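Local coordinates for protein ATP-dependent 6-phosphofructokinase subunit beta (Saccharomyces cerevisiae, PDB 3O8O) that phosphorylates fructose 6-phosphate with ATP to give fructose 1,6-bisphosphate, the first committing step of glycolysis, under allosteric activation by fructose 2,6-bisphosphate, at residues G570-Y578 with M743-R753. Sequence-based numbering, arbitrary orientation.
Sequences GNSGYLATY and MPKVIHWQATR
Segments 570-578 and 743-753 run alongside each other in the same direction, with CA atoms 7.1 Å apart at Tyr574 and Trp749 and 6.3 Å at Thr577 and Arg753, each passing from loop into helix. The contact shows an aromatic ring packed against the start of a helix, here in what is assigned as the C-terminal regulatory PFK domain, whose effector pocket includes Gly570. Gly573 is the N-cap of helix 574-583, and just before it Ser572 OG accepts from Tyr574 N (3.2 Å) in an ST turn and is also hydrogen-bonded to the backbone O of Ser525. Trp749 lies against this turn. With CG between backbone N and carbonyl carbon (chi1 55°), its indole swings out toward the helix start, bringing the six-membered ring under Tyr574 CB, 3.8 Å from the centroid, a CH-pi contact. The Tyr574 ring then turns its edge to the same indole, a T-shaped pair with planes at 64°. An alanine in place of Trp749 would probably open a gap beneath the turn and strip Tyr574 of its aromatic partner. Further along, Tyr578 brings CE1 to Trp749 CB and OH beside Thr752 CG2, while Arg753 sends NH2 to a salt bridge with Glu593 OE2. At the loop end, beside the effector-binding Arg742, the bend of Met743 at chi3 (-76°) turns CE toward Ser572 CB; its SD lies 3.5 Å from Asn571 CB.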
# COMPACT_ATOMS: atom_id res chain seq x y z
N GLY B 570 0.06 -12.21 14.55
CA GLY B 570 1.42 -11.71 14.42
C GLY B 570 2.40 -12.69 13.76
O GLY B 570 2.22 -13.11 12.61
N ASN B 571 3.44 -13.06 14.47
CA ASN B 571 4.39 -13.98 13.89
C ASN B 571 4.10 -15.43 14.24
O ASN B 571 4.91 -16.32 13.92
CB ASN B 571 5.81 -13.63 14.33
CG ASN B 571 6.28 -12.31 13.79
OD1 ASN B 571 6.08 -11.99 12.63
ND2 ASN B 571 6.94 -11.54 14.63
N SER B 572 2.98 -15.65 14.91
CA SER B 572 2.60 -17.00 15.31
C SER B 572 1.53 -17.61 14.42
O SER B 572 0.42 -17.07 14.31
CB SER B 572 2.11 -17.01 16.75
OG SER B 572 1.53 -18.28 17.03
N GLY B 573 1.86 -18.74 13.81
CA GLY B 573 0.92 -19.43 12.93
C GLY B 573 -0.06 -20.32 13.68
O GLY B 573 -0.83 -21.08 13.08
N TYR B 574 -0.06 -20.21 14.99
CA TYR B 574 -0.95 -21.02 15.79
C TYR B 574 -2.42 -20.92 15.34
O TYR B 574 -3.05 -21.93 15.01
CB TYR B 574 -0.83 -20.62 17.25
CG TYR B 574 -1.79 -21.39 18.12
CD1 TYR B 574 -1.54 -22.71 18.49
CD2 TYR B 574 -2.96 -20.79 18.56
CE1 TYR B 574 -2.43 -23.40 19.30
CE2 TYR B 574 -3.84 -21.46 19.35
CZ TYR B 574 -3.58 -22.77 19.73
OH TYR B 574 -4.46 -23.38 20.58
N LEU B 575 -2.96 -19.70 15.32
CA LEU B 575 -4.35 -19.50 14.94
C LEU B 575 -4.69 -19.96 13.53
O LEU B 575 -5.69 -20.65 13.31
CB LEU B 575 -4.72 -18.03 15.11
CG LEU B 575 -6.16 -17.61 14.73
CD1 LEU B 575 -7.25 -18.35 15.50
CD2 LEU B 575 -6.27 -16.13 14.98
N ALA B 576 -3.87 -19.59 12.56
CA ALA B 576 -4.13 -20.00 11.19
C ALA B 576 -4.12 -21.53 11.08
O ALA B 576 -4.97 -22.13 10.40
CB ALA B 576 -3.09 -19.40 10.27
N THR B 577 -3.16 -22.17 11.75
CA THR B 577 -3.03 -23.61 11.71
C THR B 577 -4.23 -24.35 12.24
O THR B 577 -4.83 -25.15 11.51
CB THR B 577 -1.81 -24.11 12.49
OG1 THR B 577 -0.62 -23.61 11.87
CG2 THR B 577 -1.79 -25.63 12.50
N TYR B 578 -4.60 -24.08 13.48
CA TYR B 578 -5.75 -24.77 14.03
C TYR B 578 -7.05 -24.40 13.34
O TYR B 578 -7.92 -25.26 13.15
CB TYR B 578 -5.83 -24.59 15.56
CG TYR B 578 -4.79 -25.47 16.23
CD1 TYR B 578 -3.46 -25.07 16.30
CD2 TYR B 578 -5.10 -26.77 16.61
CE1 TYR B 578 -2.46 -25.96 16.70
CE2 TYR B 578 -4.11 -27.67 17.01
CZ TYR B 578 -2.80 -27.25 17.05
OH TYR B 578 -1.83 -28.14 17.42
N MET B 743 7.79 -13.37 20.24
CA MET B 743 7.30 -14.73 20.38
C MET B 743 8.36 -15.77 20.67
O MET B 743 9.55 -15.56 20.43
CB MET B 743 6.48 -15.13 19.18
CG MET B 743 7.21 -15.54 17.98
SD MET B 743 5.79 -15.98 16.98
CE MET B 743 5.27 -17.55 17.67
N PRO B 744 7.95 -16.93 21.18
CA PRO B 744 8.84 -18.03 21.53
C PRO B 744 9.82 -18.41 20.45
O PRO B 744 9.55 -18.24 19.27
CB PRO B 744 7.88 -19.16 21.86
CG PRO B 744 6.71 -18.86 21.04
CD PRO B 744 6.55 -17.39 21.24
N LYS B 745 10.97 -18.92 20.88
CA LYS B 745 12.02 -19.34 19.96
C LYS B 745 11.65 -20.68 19.34
O LYS B 745 12.00 -20.97 18.21
CB LYS B 745 13.36 -19.43 20.71
CG LYS B 745 14.58 -19.18 19.85
N VAL B 746 10.93 -21.49 20.09
CA VAL B 746 10.54 -22.80 19.60
C VAL B 746 9.03 -22.83 19.33
O VAL B 746 8.25 -22.44 20.19
CB VAL B 746 10.87 -23.90 20.66
CG1 VAL B 746 10.38 -25.22 20.19
CG2 VAL B 746 12.35 -23.99 20.92
N ILE B 747 8.62 -23.29 18.14
CA ILE B 747 7.19 -23.39 17.86
C ILE B 747 6.73 -24.79 18.20
O ILE B 747 7.40 -25.76 17.84
CB ILE B 747 6.87 -23.13 16.39
CG1 ILE B 747 8.03 -23.56 15.50
CG2 ILE B 747 6.56 -21.67 16.19
CD1 ILE B 747 7.70 -23.45 14.03
N HIS B 748 5.60 -24.92 18.89
CA HIS B 748 5.16 -26.24 19.27
C HIS B 748 4.02 -26.87 18.49
O HIS B 748 3.37 -27.79 19.01
CB HIS B 748 4.82 -26.27 20.77
CG HIS B 748 3.57 -25.53 21.13
ND1 HIS B 748 3.58 -24.21 21.54
CD2 HIS B 748 2.27 -25.93 21.16
CE1 HIS B 748 2.34 -23.83 21.82
NE2 HIS B 748 1.53 -24.85 21.59
N TRP B 749 3.79 -26.46 17.24
CA TRP B 749 2.68 -27.08 16.49
C TRP B 749 2.95 -27.40 15.03
O TRP B 749 2.01 -27.63 14.26
CB TRP B 749 1.46 -26.19 16.57
CG TRP B 749 1.81 -24.85 16.10
CD1 TRP B 749 2.09 -24.47 14.82
CD2 TRP B 749 2.08 -23.72 16.93
NE1 TRP B 749 2.52 -23.17 14.79
CE2 TRP B 749 2.53 -22.68 16.07
CE3 TRP B 749 1.98 -23.48 18.30
CZ2 TRP B 749 2.89 -21.42 16.55
CZ3 TRP B 749 2.34 -22.23 18.78
CH2 TRP B 749 2.79 -21.21 17.91
N GLN B 750 4.22 -27.45 14.67
CA GLN B 750 4.63 -27.72 13.30
C GLN B 750 4.15 -29.08 12.81
O GLN B 750 3.94 -29.28 11.61
CB GLN B 750 6.15 -27.61 13.19
CG GLN B 750 6.65 -27.29 11.78
CD GLN B 750 6.22 -25.90 11.29
OE1 GLN B 750 6.35 -25.58 10.10
NE2 GLN B 750 5.71 -25.06 12.20
N ALA B 751 3.95 -30.01 13.74
CA ALA B 751 3.52 -31.37 13.40
C ALA B 751 2.09 -31.46 12.90
O ALA B 751 1.77 -32.20 11.95
CB ALA B 751 3.71 -32.28 14.58
N THR B 752 1.20 -30.71 13.54
CA THR B 752 -0.19 -30.77 13.14
C THR B 752 -0.39 -30.08 11.80
O THR B 752 -1.38 -30.32 11.11
CB THR B 752 -1.09 -30.16 14.24
OG1 THR B 752 -1.74 -28.98 13.76
CG2 THR B 752 -0.25 -29.85 15.47
N ARG B 753 0.57 -29.24 11.43
CA ARG B 753 0.52 -28.55 10.15
C ARG B 753 0.45 -29.64 9.07
O ARG B 753 -0.33 -29.56 8.11
CB ARG B 753 1.80 -27.73 9.92
CG ARG B 753 2.03 -26.57 10.85
CD ARG B 753 0.99 -25.47 10.69
NE ARG B 753 0.78 -25.03 9.31
CZ ARG B 753 1.76 -24.74 8.47
NH1 ARG B 753 1.49 -24.35 7.23
NH2 ARG B 753 3.02 -24.85 8.87